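Local coordinates for CCHC-type domain-containing protein (Trypanosoma brucei brucei, PDB 7C45) that trims guide RNAs, probably as a 3'-5' exonuclease of the RNase D type, and here binds a uridine-only RNA partly through two zinc knuckles, at residues H266-A269 with K273-N276; M144-K149 with T290-F295; C281-E286 with F295-Q300. All blocks are in the same frame, centred on the assembly; numbering follows the deposited sequence.

Contact 1 of 3, residues H266-A269 with K273-N276; sequences HTEA and KKQN. With ZN (zinc ion), chain C; nucleotides of chain B.
An ordered water ties Glu268 to Gln275: it donates to Glu268 O at 2.9 Å and accepts from Gln275 NE2 at 3.2 Å. The two segments belong to the first CCHC zinc knuckle, where the turn carrying the histidine ligand meets the short helix 272-275 that follows the last cysteine. Glu268 and Lys274 also form a salt bridge, OE2 to NZ 3.2 Å. Both chains run out extended, with CG opposite the backbone N (chi1 168° in Glu268, 175° in Lys274), and converge at a slant. The ammonium comes in alongside the glutamate chain, NZ to CG 3.4 Å, as well as to the carboxylate. The pair is on the surface; Glu268 also touches His259, and Lys274 touches Phe260. Two residues before Glu268, His266 NE2 binds zinc at 2.2 Å, and Cys258, Cys261 and Cys271 complete the site. Zinc thus fixes one edge of the imidazole, and RNA meets one of its faces: the carbonyl O4 of U4 of chain B sits 3.1 Å above the ring plane, over the centre, with His266 CE1 as its closest atom at 3.1 Å.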
loop_
_atom_site.group_PDB
_atom_site.type_symbol
_atom_site.label_atom_id
_atom_site.label_comp_id
_atom_site.label_asym_id
_atom_site.label_seq_id
_atom_site.Cartn_x
_atom_site.Cartn_y
_atom_site.Cartn_z
ATOM N N HIS A 266 3.669 3.988 -22.855
ATOM C CA HIS A 266 3.770 2.547 -23.003
ATOM C C HIS A 266 5.212 2.176 -23.328
ATOM O O HIS A 266 6.056 3.039 -23.588
ATOM C CB HIS A 266 2.843 2.026 -24.089
ATOM C CG HIS A 266 3.218 2.480 -25.465
ATOM N ND1 HIS A 266 2.652 3.586 -26.069
ATOM C CD2 HIS A 266 4.074 1.947 -26.373
ATOM C CE1 HIS A 266 3.171 3.729 -27.280
ATOM N NE2 HIS A 266 4.037 2.751 -27.479
ATOM N N THR A 267 5.481 0.875 -23.310
ATOM C CA THR A 267 6.807 0.368 -23.616
ATOM C C THR A 267 6.781 -0.378 -24.936
ATOM O O THR A 267 5.728 -0.724 -25.471
ATOM C CB THR A 267 7.344 -0.578 -22.537
ATOM O OG1 THR A 267 6.608 -1.801 -22.581
ATOM C CG2 THR A 267 7.250 0.028 -21.153
ATOM N N GLU A 268 7.989 -0.651 -25.424
ATOM C CA GLU A 268 8.171 -1.365 -26.676
ATOM C C GLU A 268 7.388 -2.669 -26.688
ATOM O O GLU A 268 6.785 -3.024 -27.700
ATOM C CB GLU A 268 9.673 -1.617 -26.884
ATOM C CG GLU A 268 10.031 -2.591 -27.987
ATOM C CD GLU A 268 11.509 -2.944 -27.974
ATOM O OE1 GLU A 268 12.335 -2.040 -28.143
ATOM O OE2 GLU A 268 11.840 -4.127 -27.759
ATOM N N ALA A 269 7.365 -3.386 -25.561
ATOM C CA ALA A 269 6.695 -4.684 -25.524
ATOM C C ALA A 269 5.193 -4.567 -25.731
ATOM O O ALA A 269 4.555 -5.555 -26.113
ATOM C CB ALA A 269 6.957 -5.381 -24.196
ATOM N N LYS A 273 2.229 0.142 -32.578
ATOM C CA LYS A 273 2.859 0.363 -33.878
ATOM C C LYS A 273 3.808 -0.774 -34.226
ATOM O O LYS A 273 3.785 -1.274 -35.350
ATOM C CB LYS A 273 3.566 1.717 -33.890
ATOM C CG LYS A 273 2.589 2.889 -33.689
ATOM C CD LYS A 273 3.233 4.192 -34.082
ATOM C CE LYS A 273 2.242 5.362 -34.113
ATOM N NZ LYS A 273 2.982 6.659 -33.968
ATOM N N LYS A 274 4.607 -1.237 -33.262
ATOM C CA LYS A 274 5.509 -2.351 -33.542
ATOM C C LYS A 274 4.724 -3.618 -33.834
ATOM O O LYS A 274 5.125 -4.427 -34.680
ATOM C CB LYS A 274 6.473 -2.554 -32.376
ATOM C CG LYS A 274 7.383 -3.767 -32.500
ATOM C CD LYS A 274 8.242 -3.937 -31.273
ATOM C CE LYS A 274 9.381 -4.934 -31.524
ATOM N NZ LYS A 274 10.147 -5.103 -30.286
ATOM N N GLN A 275 3.592 -3.797 -33.154
ATOM C CA GLN A 275 2.751 -4.964 -33.381
ATOM C C GLN A 275 1.988 -4.839 -34.684
ATOM O O GLN A 275 1.622 -5.854 -35.274
ATOM C CB GLN A 275 1.778 -5.151 -32.214
ATOM C CG GLN A 275 2.474 -5.376 -30.888
ATOM C CD GLN A 275 1.591 -5.126 -29.671
ATOM O OE1 GLN A 275 0.376 -4.909 -29.776
ATOM N NE2 GLN A 275 2.210 -5.144 -28.498
ATOM N N ASN A 276 1.710 -3.609 -35.120
ATOM C CA ASN A 276 1.291 -3.337 -36.488
ATOM C C ASN A 276 0.100 -4.200 -36.890
ATOM O O ASN A 276 0.061 -4.763 -37.982
ATOM C CB ASN A 276 2.465 -3.547 -37.447
ATOM C CG ASN A 276 2.472 -2.558 -38.593
ATOM O OD1 ASN A 276 1.425 -2.114 -39.053
ATOM N ND2 ASN A 276 3.665 -2.206 -39.060
HETATM ZN ZN ZN C . 5.397 2.541 -29.139
ATOM P P U B 4 -7.721 3.312 -23.399
ATOM O OP1 U B 4 -8.684 3.527 -22.286
ATOM O OP2 U B 4 -7.998 3.948 -24.711
ATOM O "O5'" U B 4 -6.234 3.693 -22.950
ATOM C "C5'" U B 4 -5.090 3.357 -23.746
ATOM C "C4'" U B 4 -4.455 2.054 -23.314
ATOM O "O4'" U B 4 -3.603 1.536 -24.375
ATOM C "C3'" U B 4 -3.583 2.092 -22.061
ATOM O "O3'" U B 4 -3.750 0.828 -21.415
ATOM C "C2'" U B 4 -2.168 2.155 -22.655
ATOM O "O2'" U B 4 -1.151 1.688 -21.791
ATOM C "C1'" U B 4 -2.329 1.230 -23.848
ATOM N N1 U B 4 -1.358 1.346 -24.948
ATOM C C2 U B 4 -0.589 0.234 -25.279
ATOM O O2 U B 4 -0.602 -0.794 -24.647
ATOM N N3 U B 4 0.249 0.384 -26.362
ATOM C C4 U B 4 0.357 1.512 -27.137
ATOM O O4 U B 4 1.129 1.505 -28.101
ATOM C C5 U B 4 -0.487 2.602 -26.752
ATOM C C6 U B 4 -1.302 2.489 -25.715
HETATM O O HOH W 1 5.254 -4.895 -29.295
#

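Contact 2 of 3, residues M144-K149 with T290-F295; sequences MGYVLK and TARNCF. With ZN (zinc ion), chain D; nucleotides of chain B.
The second CCHC zinc knuckle docks on helix 144-152 of the exonuclease domain through Arg292, whose guanidinium is sandwiched between Tyr146 and Lys149. It lies flat on the Tyr146 ring, the planes 25° apart, with CZ 4.0 Å from the ring centroid, a cation-pi contact. The extended arginine chain brings NH2 over the ring centre. Over the opposite ring face is the uracil of U6 of chain B, its N3 3.4 Å above the plane. Lys149 packs its methylenes on the other face of the guanidinium and then bends at its last two torsions to donate from NZ to Arg292 O, 2.8 Å away, on an in-plane lone pair. The same knuckle turn reads U2 and U5 of chain B: Asn293 O accepts from U2 N3 at 2.7 Å, Asn293 ND2 donates to U2 O2 at 2.9 Å, and Asn293 OD1 accepts from U5 O2' at 3.0 Å. Thr290 N donates to U5 O4 at 3.0 Å. Lys149 NZ stays 4.2 Å from Arg292 NH1; the pi face and the backbone carbonyl, each taking one cation, probably offset the repulsion, and the tyrosine lies between Arg292 and the U6 base.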
loop_
_atom_site.group_PDB
_atom_site.type_symbol
_atom_site.label_atom_id
_atom_site.label_comp_id
_atom_site.label_asym_id
_atom_site.label_seq_id
_atom_site.Cartn_x
_atom_site.Cartn_y
_atom_site.Cartn_z
ATOM N N MET A 144 -4.700 -1.160 -4.851
ATOM C CA MET A 144 -4.094 -2.396 -4.375
ATOM C C MET A 144 -4.411 -3.581 -5.280
ATOM O O MET A 144 -3.551 -4.434 -5.525
ATOM C CB MET A 144 -4.581 -2.663 -2.948
ATOM C CG MET A 144 -4.169 -3.969 -2.353
ATOM S SD MET A 144 -2.404 -4.114 -2.064
ATOM C CE MET A 144 -2.262 -3.234 -0.507
ATOM N N GLY A 145 -5.643 -3.668 -5.772
ATOM C CA GLY A 145 -6.007 -4.810 -6.598
ATOM C C GLY A 145 -5.193 -4.890 -7.878
ATOM O O GLY A 145 -4.680 -5.951 -8.241
ATOM N N TYR A 146 -5.063 -3.756 -8.564
ATOM C CA TYR A 146 -4.269 -3.675 -9.785
ATOM C C TYR A 146 -2.798 -3.970 -9.520
ATOM O O TYR A 146 -2.141 -4.671 -10.305
ATOM C CB TYR A 146 -4.429 -2.285 -10.399
ATOM C CG TYR A 146 -3.746 -2.140 -11.748
ATOM C CD1 TYR A 146 -2.402 -1.835 -11.841
ATOM C CD2 TYR A 146 -4.460 -2.313 -12.920
ATOM C CE1 TYR A 146 -1.785 -1.718 -13.067
ATOM C CE2 TYR A 146 -3.860 -2.178 -14.148
ATOM C CZ TYR A 146 -2.524 -1.878 -14.218
ATOM O OH TYR A 146 -1.912 -1.754 -15.443
ATOM N N VAL A 147 -2.245 -3.412 -8.443
ATOM C CA VAL A 147 -0.837 -3.662 -8.167
ATOM C C VAL A 147 -0.623 -5.121 -7.817
ATOM O O VAL A 147 0.356 -5.737 -8.247
ATOM C CB VAL A 147 -0.324 -2.743 -7.054
ATOM C CG1 VAL A 147 1.137 -3.093 -6.754
ATOM C CG2 VAL A 147 -0.473 -1.325 -7.459
ATOM N N LEU A 148 -1.530 -5.698 -7.028
ATOM C CA LEU A 148 -1.396 -7.104 -6.673
ATOM C C LEU A 148 -1.342 -7.984 -7.921
ATOM O O LEU A 148 -0.475 -8.852 -8.041
ATOM C CB LEU A 148 -2.543 -7.516 -5.753
ATOM C CG LEU A 148 -2.263 -7.369 -4.266
ATOM C CD1 LEU A 148 -3.529 -7.723 -3.502
ATOM C CD2 LEU A 148 -1.099 -8.269 -3.853
ATOM N N LYS A 149 -2.235 -7.730 -8.883
ATOM C CA LYS A 149 -2.306 -8.544 -10.094
ATOM C C LYS A 149 -1.071 -8.360 -10.961
ATOM O O LYS A 149 -0.472 -9.338 -11.438
ATOM C CB LYS A 149 -3.576 -8.180 -10.868
ATOM C CG LYS A 149 -3.831 -8.966 -12.144
ATOM C CD LYS A 149 -5.307 -8.859 -12.510
ATOM C CE LYS A 149 -5.537 -8.672 -14.007
ATOM N NZ LYS A 149 -4.987 -9.787 -14.801
ATOM N N THR A 290 -4.889 -8.162 -24.535
ATOM C CA THR A 290 -3.713 -8.807 -23.967
ATOM C C THR A 290 -4.117 -9.903 -22.985
ATOM O O THR A 290 -5.219 -9.911 -22.440
ATOM C CB THR A 290 -2.846 -7.798 -23.216
ATOM O OG1 THR A 290 -3.571 -7.367 -22.070
ATOM C CG2 THR A 290 -2.512 -6.610 -24.072
ATOM N N ALA A 291 -3.169 -10.818 -22.746
ATOM C CA ALA A 291 -3.345 -11.865 -21.749
ATOM C C ALA A 291 -3.764 -11.309 -20.395
ATOM O O ALA A 291 -4.602 -11.900 -19.712
ATOM C CB ALA A 291 -2.041 -12.653 -21.612
ATOM N N ARG A 292 -3.179 -10.176 -19.984
ATOM C CA ARG A 292 -3.501 -9.591 -18.676
ATOM C C ARG A 292 -4.978 -9.226 -18.564
ATOM O O ARG A 292 -5.523 -9.185 -17.458
ATOM C CB ARG A 292 -2.624 -8.354 -18.435
ATOM C CG ARG A 292 -2.541 -7.892 -16.979
ATOM C CD ARG A 292 -2.062 -6.441 -16.864
ATOM N NE ARG A 292 -1.984 -5.996 -15.467
ATOM C CZ ARG A 292 -3.041 -5.659 -14.730
ATOM N NH1 ARG A 292 -4.262 -5.715 -15.256
ATOM N NH2 ARG A 292 -2.887 -5.274 -13.463
ATOM N N ASN A 293 -5.640 -8.966 -19.699
ATOM C CA ASN A 293 -7.045 -8.565 -19.728
ATOM C C ASN A 293 -7.915 -9.594 -20.447
ATOM O O ASN A 293 -9.042 -9.292 -20.833
ATOM C CB ASN A 293 -7.194 -7.185 -20.377
ATOM C CG ASN A 293 -8.127 -6.268 -19.599
ATOM O OD1 ASN A 293 -7.709 -5.599 -18.667
ATOM N ND2 ASN A 293 -9.387 -6.228 -19.992
ATOM N N CYS A 294 -7.417 -10.815 -20.622
ATOM C CA CYS A 294 -8.180 -11.843 -21.309
ATOM C C CYS A 294 -9.325 -12.339 -20.431
ATOM O O CYS A 294 -9.103 -12.766 -19.296
ATOM C CB CYS A 294 -7.262 -13.010 -21.695
ATOM S SG CYS A 294 -8.105 -14.392 -22.461
ATOM N N PHE A 295 -10.551 -12.285 -20.967
ATOM C CA PHE A 295 -11.725 -12.764 -20.246
ATOM C C PHE A 295 -11.755 -14.289 -20.112
ATOM O O PHE A 295 -12.454 -14.813 -19.232
ATOM C CB PHE A 295 -12.994 -12.264 -20.947
ATOM C CG PHE A 295 -13.086 -10.755 -21.048
ATOM C CD1 PHE A 295 -12.484 -9.946 -20.101
ATOM C CD2 PHE A 295 -13.785 -10.158 -22.082
ATOM C CE1 PHE A 295 -12.591 -8.551 -20.181
ATOM C CE2 PHE A 295 -13.885 -8.774 -22.180
ATOM C CZ PHE A 295 -13.301 -7.971 -21.232
HETATM ZN ZN ZN D . -7.406 -13.776 -24.611
ATOM P P U B 2 -13.641 -7.202 -29.134
ATOM O OP1 U B 2 -13.873 -6.232 -30.228
ATOM O OP2 U B 2 -12.721 -8.344 -29.335
ATOM O "O5'" U B 2 -13.129 -6.390 -27.879
ATOM C "C5'" U B 2 -13.897 -5.353 -27.296
ATOM C "C4'" U B 2 -13.102 -4.698 -26.196
ATOM O "O4'" U B 2 -12.976 -5.644 -25.095
ATOM C "C3'" U B 2 -11.677 -4.304 -26.596
ATOM O "O3'" U B 2 -11.307 -3.103 -25.943
ATOM C "C2'" U B 2 -10.827 -5.450 -26.046
ATOM O "O2'" U B 2 -9.503 -5.088 -25.711
ATOM C "C1'" U B 2 -11.612 -5.865 -24.802
ATOM N N1 U B 2 -11.451 -7.290 -24.487
ATOM C C2 U B 2 -10.709 -7.575 -23.367
ATOM O O2 U B 2 -10.256 -6.693 -22.673
ATOM N N3 U B 2 -10.553 -8.917 -23.095
ATOM C C4 U B 2 -11.040 -9.970 -23.851
ATOM O O4 U B 2 -10.829 -11.138 -23.487
ATOM C C5 U B 2 -11.784 -9.579 -25.011
ATOM C C6 U B 2 -11.951 -8.283 -25.291
ATOM P P U B 6 -9.835 0.885 -17.176
ATOM O OP1 U B 6 -11.300 0.860 -17.019
ATOM O OP2 U B 6 -9.157 2.155 -17.507
ATOM O "O5'" U B 6 -9.158 0.364 -15.842
ATOM C "C5'" U B 6 -9.507 -0.887 -15.278
ATOM C "C4'" U B 6 -9.135 -0.932 -13.816
ATOM O "O4'" U B 6 -7.691 -0.974 -13.694
ATOM C "C3'" U B 6 -9.590 0.268 -12.985
ATOM O "O3'" U B 6 -9.829 -0.180 -11.660
ATOM C "C2'" U B 6 -8.353 1.158 -12.984
ATOM O "O2'" U B 6 -8.253 2.064 -11.908
ATOM C "C1'" U B 6 -7.244 0.122 -12.924
ATOM N N1 U B 6 -5.976 0.588 -13.483
ATOM C C2 U B 6 -4.976 0.878 -12.583
ATOM O O2 U B 6 -5.111 0.769 -11.375
ATOM N N3 U B 6 -3.793 1.284 -13.142
ATOM C C4 U B 6 -3.541 1.446 -14.478
ATOM O O4 U B 6 -2.420 1.836 -14.820
ATOM C C5 U B 6 -4.641 1.141 -15.343
ATOM C C6 U B 6 -5.807 0.733 -14.841
ATOM P P U B 5 -3.876 0.648 -19.819
ATOM O OP1 U B 5 -3.576 1.913 -19.116
ATOM O OP2 U B 5 -3.104 -0.572 -19.472
ATOM O "O5'" U B 5 -5.393 0.221 -19.610
ATOM C "C5'" U B 5 -6.457 1.074 -20.007
ATOM C "C4'" U B 5 -7.789 0.368 -19.924
ATOM O "O4'" U B 5 -7.884 -0.589 -21.011
ATOM C "C3'" U B 5 -8.065 -0.412 -18.634
ATOM O "O3'" U B 5 -9.431 -0.236 -18.257
ATOM C "C2'" U B 5 -7.865 -1.864 -19.062
ATOM O "O2'" U B 5 -8.623 -2.774 -18.308
ATOM C "C1'" U B 5 -8.337 -1.820 -20.514
ATOM N N1 U B 5 -7.808 -2.889 -21.376
ATOM C C2 U B 5 -8.712 -3.586 -22.144
ATOM O O2 U B 5 -9.910 -3.356 -22.139
ATOM N N3 U B 5 -8.175 -4.563 -22.927
ATOM C C4 U B 5 -6.852 -4.900 -23.004
ATOM O O4 U B 5 -6.536 -5.817 -23.741
ATOM C C5 U B 5 -5.971 -4.134 -22.177
ATOM C C6 U B 5 -6.469 -3.172 -21.402
#

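Contact 3 of 3, residues C281-E286 with F295-Q300; sequences CSFCGE and FKKHPQ. With ZN (zinc ion), chain D; nucleotides of chain B.
The Phe283 ring carries Lys297 on one face: CB stands 3.6 Å from the centroid, 12° off the ring normal, a CH-pi contact that CG and CD extend across the ring toward CD1. Lys296 CB reaches the same ring at CE2, 3.8 Å away. A second flat group, Phe295, faces the RNA. The uracil of U2 of chain B covers one face of its ring, U2 N3 being 3.3 Å above the plane over the centre, while N3 of U1 of chain B lies at the ring edge, in plane. Phe295 N donates to U2 O4 at 2.8 Å in a nearly straight bond (177°). Ring and backbone thus grip one base. Lys296 bends away from 281-286 after its CG has passed Cys284 CB, and its NZ donates to U1 O4 at 3.3 Å. Lys297, by contrast, stays extended with CG anti to the backbone N (chi1 -169°), which lays its chain along the phenyl ring and brings NZ to a water shared with Ser282 OG. Off the edge of the Phe283 ring, close to its plane, is the second knuckle's zinc site. Cys281 SG and Cys284 SG bind the metal with His289 and Cys294, and Cys281 SG accepts from Cys284 N at 3.6 Å and, weakly, from Phe283 N, the N-H to sulfur pattern of a CxxC turn. Segment 281-286 is irregular, and 295-300 is mostly loop, entering a 3-10 turn at 299-300; both follow helix 272-275. The end of 295-300 reaches the exonuclease domain: His298 touches Lys149 of helix 144-152, Gln300 touches Thr155 beyond it.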
loop_
_atom_site.group_PDB
_atom_site.type_symbol
_atom_site.label_atom_id
_atom_site.label_comp_id
_atom_site.label_asym_id
_atom_site.label_seq_id
_atom_site.Cartn_x
_atom_site.Cartn_y
_atom_site.Cartn_z
ATOM N N CYS A 281 -3.566 -12.157 -28.142
ATOM C CA CYS A 281 -3.560 -12.576 -26.745
ATOM C C CYS A 281 -2.775 -13.873 -26.598
ATOM O O CYS A 281 -3.047 -14.848 -27.301
ATOM C CB CYS A 281 -4.984 -12.780 -26.243
ATOM S SG CYS A 281 -5.019 -13.427 -24.576
ATOM N N SER A 282 -1.793 -13.882 -25.702
ATOM C CA SER A 282 -0.960 -15.084 -25.561
ATOM C C SER A 282 -1.720 -16.249 -24.930
ATOM O O SER A 282 -1.268 -17.401 -25.020
ATOM C CB SER A 282 0.287 -14.762 -24.756
ATOM O OG SER A 282 -0.020 -14.400 -23.446
ATOM N N PHE A 283 -2.863 -15.980 -24.303
ATOM C CA PHE A 283 -3.682 -17.056 -23.743
ATOM C C PHE A 283 -4.587 -17.659 -24.818
ATOM O O PHE A 283 -4.399 -18.803 -25.228
ATOM C CB PHE A 283 -4.497 -16.541 -22.547
ATOM C CG PHE A 283 -5.202 -17.632 -21.782
ATOM C CD1 PHE A 283 -4.528 -18.387 -20.851
ATOM C CD2 PHE A 283 -6.523 -17.942 -22.056
ATOM C CE1 PHE A 283 -5.171 -19.390 -20.150
ATOM C CE2 PHE A 283 -7.168 -18.943 -21.380
ATOM C CZ PHE A 283 -6.492 -19.676 -20.425
ATOM N N CYS A 284 -5.588 -16.908 -25.277
ATOM C CA CYS A 284 -6.605 -17.449 -26.173
ATOM C C CYS A 284 -6.300 -17.248 -27.643
ATOM O O CYS A 284 -7.028 -17.786 -28.491
ATOM C CB CYS A 284 -7.961 -16.814 -25.869
ATOM S SG CYS A 284 -8.041 -15.074 -26.386
ATOM N N GLY A 285 -5.295 -16.449 -27.965
ATOM C CA GLY A 285 -4.812 -16.328 -29.318
ATOM C C GLY A 285 -5.532 -15.346 -30.218
ATOM O O GLY A 285 -5.186 -15.262 -31.402
ATOM N N GLU A 286 -6.521 -14.604 -29.728
ATOM C CA GLU A 286 -7.211 -13.693 -30.634
ATOM C C GLU A 286 -6.608 -12.304 -30.570
ATOM O O GLU A 286 -5.935 -11.931 -29.611
ATOM C CB GLU A 286 -8.696 -13.606 -30.323
ATOM C CG GLU A 286 -9.102 -14.723 -29.515
ATOM C CD GLU A 286 -10.542 -15.102 -29.643
ATOM O OE1 GLU A 286 -11.343 -14.262 -30.085
ATOM O OE2 GLU A 286 -10.874 -16.251 -29.307
ATOM N N PHE A 295 -10.551 -12.285 -20.967
ATOM C CA PHE A 295 -11.725 -12.764 -20.246
ATOM C C PHE A 295 -11.755 -14.289 -20.112
ATOM O O PHE A 295 -12.454 -14.813 -19.232
ATOM C CB PHE A 295 -12.994 -12.264 -20.947
ATOM C CG PHE A 295 -13.086 -10.755 -21.048
ATOM C CD1 PHE A 295 -12.484 -9.946 -20.101
ATOM C CD2 PHE A 295 -13.785 -10.158 -22.082
ATOM C CE1 PHE A 295 -12.591 -8.551 -20.181
ATOM C CE2 PHE A 295 -13.885 -8.774 -22.180
ATOM C CZ PHE A 295 -13.301 -7.971 -21.232
ATOM N N LYS A 296 -10.984 -14.996 -20.919
ATOM C CA LYS A 296 -10.918 -16.459 -20.815
ATOM C C LYS A 296 -9.985 -16.841 -19.682
ATOM O O LYS A 296 -10.285 -17.690 -18.899
ATOM C CB LYS A 296 -10.404 -17.075 -22.075
ATOM C CG LYS A 296 -11.155 -16.704 -23.309
ATOM C CD LYS A 296 -12.623 -16.679 -23.045
ATOM C CE LYS A 296 -13.352 -17.373 -24.144
ATOM N NZ LYS A 296 -14.206 -16.613 -25.033
ATOM N N LYS A 297 -8.833 -16.208 -19.664
ATOM C CA LYS A 297 -7.870 -16.443 -18.600
ATOM C C LYS A 297 -8.371 -15.901 -17.277
ATOM O O LYS A 297 -8.089 -16.482 -16.230
ATOM C CB LYS A 297 -6.534 -15.792 -18.959
ATOM C CG LYS A 297 -5.376 -16.170 -18.059
ATOM C CD LYS A 297 -4.062 -15.639 -18.643
ATOM C CE LYS A 297 -2.834 -16.179 -17.869
ATOM N NZ LYS A 297 -1.512 -15.701 -18.417
ATOM N N HIS A 298 -9.127 -14.805 -17.309
ATOM C CA HIS A 298 -9.555 -14.096 -16.106
ATOM C C HIS A 298 -11.046 -13.800 -16.210
ATOM O O HIS A 298 -11.442 -12.662 -16.483
ATOM C CB HIS A 298 -8.779 -12.791 -15.927
ATOM C CG HIS A 298 -7.297 -12.924 -16.061
ATOM N ND1 HIS A 298 -6.487 -13.356 -15.030
ATOM C CD2 HIS A 298 -6.471 -12.638 -17.094
ATOM C CE1 HIS A 298 -5.230 -13.350 -15.433
ATOM N NE2 HIS A 298 -5.192 -12.912 -16.677
ATOM N N PRO A 299 -11.900 -14.812 -16.019
ATOM C CA PRO A 299 -13.351 -14.597 -16.168
ATOM C C PRO A 299 -13.925 -13.571 -15.200
ATOM O O PRO A 299 -14.989 -13.015 -15.480
ATOM C CB PRO A 299 -13.932 -15.989 -15.909
ATOM C CG PRO A 299 -12.924 -16.632 -14.998
ATOM C CD PRO A 299 -11.596 -16.174 -15.562
ATOM N N GLN A 300 -13.239 -13.283 -14.094
ATOM C CA GLN A 300 -13.679 -12.228 -13.187
ATOM C C GLN A 300 -13.692 -10.854 -13.844
ATOM O O GLN A 300 -14.277 -9.921 -13.284
ATOM C CB GLN A 300 -12.784 -12.183 -11.953
ATOM C CG GLN A 300 -11.354 -11.787 -12.238
ATOM C CD GLN A 300 -10.429 -12.964 -12.489
ATOM O OE1 GLN A 300 -10.840 -14.016 -12.979
ATOM N NE2 GLN A 300 -9.163 -12.787 -12.137
HETATM ZN ZN ZN D . -7.406 -13.776 -24.611
ATOM P P U B 2 -13.641 -7.202 -29.134
ATOM O OP1 U B 2 -13.873 -6.232 -30.228
ATOM O OP2 U B 2 -12.721 -8.344 -29.335
ATOM O "O5'" U B 2 -13.129 -6.390 -27.879
ATOM C "C5'" U B 2 -13.897 -5.353 -27.296
ATOM C "C4'" U B 2 -13.102 -4.698 -26.196
ATOM O "O4'" U B 2 -12.976 -5.644 -25.095
ATOM C "C3'" U B 2 -11.677 -4.304 -26.596
ATOM O "O3'" U B 2 -11.307 -3.103 -25.943
ATOM C "C2'" U B 2 -10.827 -5.450 -26.046
ATOM O "O2'" U B 2 -9.503 -5.088 -25.711
ATOM C "C1'" U B 2 -11.612 -5.865 -24.802
ATOM N N1 U B 2 -11.451 -7.290 -24.487
ATOM C C2 U B 2 -10.709 -7.575 -23.367
ATOM O O2 U B 2 -10.256 -6.693 -22.673
ATOM N N3 U B 2 -10.553 -8.917 -23.095
ATOM C C4 U B 2 -11.040 -9.970 -23.851
ATOM O O4 U B 2 -10.829 -11.138 -23.487
ATOM C C5 U B 2 -11.784 -9.579 -25.011
ATOM C C6 U B 2 -11.951 -8.283 -25.291
ATOM O "O5'" U B 1 -14.876 -11.266 -30.061
ATOM C "C5'" U B 1 -16.002 -10.417 -30.223
ATOM C "C4'" U B 1 -16.395 -9.739 -28.930
ATOM O "O4'" U B 1 -16.892 -10.703 -27.976
ATOM C "C3'" U B 1 -15.307 -8.997 -28.167
ATOM O "O3'" U B 1 -15.095 -7.709 -28.699
ATOM C "C2'" U B 1 -15.868 -8.932 -26.740
ATOM O "O2'" U B 1 -16.712 -7.800 -26.601
ATOM C "C1'" U B 1 -16.746 -10.186 -26.671
ATOM N N1 U B 1 -16.286 -11.253 -25.746
ATOM C C2 U B 1 -14.990 -11.739 -25.734
ATOM O O2 U B 1 -14.096 -11.343 -26.462
ATOM N N3 U B 1 -14.775 -12.751 -24.824
ATOM C C4 U B 1 -15.695 -13.306 -23.955
ATOM O O4 U B 1 -15.356 -14.195 -23.180
ATOM C C5 U B 1 -17.004 -12.749 -24.025
ATOM C C6 U B 1 -17.237 -11.769 -24.892
HETATM O O HOH W 2 -1.020 -16.088 -21.219
#

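Contacts 2 and 3 involve the same zinc knuckle, share Phe295 and touch, Lys149 NZ lying 3.6 Å from His298 CE1; their centres are 11 Å apart. Contact 1 lies in the other knuckle, with its centre 19 Å from that of contact 2 and 20 Å from that of contact 3. The RNA, chain B, joins all three: U1 and U2 rest at contact 3, U4 at contact 1, and U2, U5 and U6 at contact 2. U6 lies on the exonuclease helix 144-152, which packs through Met144 on helix 182-202, carrier of the calcium ligand Asp191. The knuckle contacts to U1, U2, U4 and U5 are consistent with the knuckles holding the RNA's 5' part.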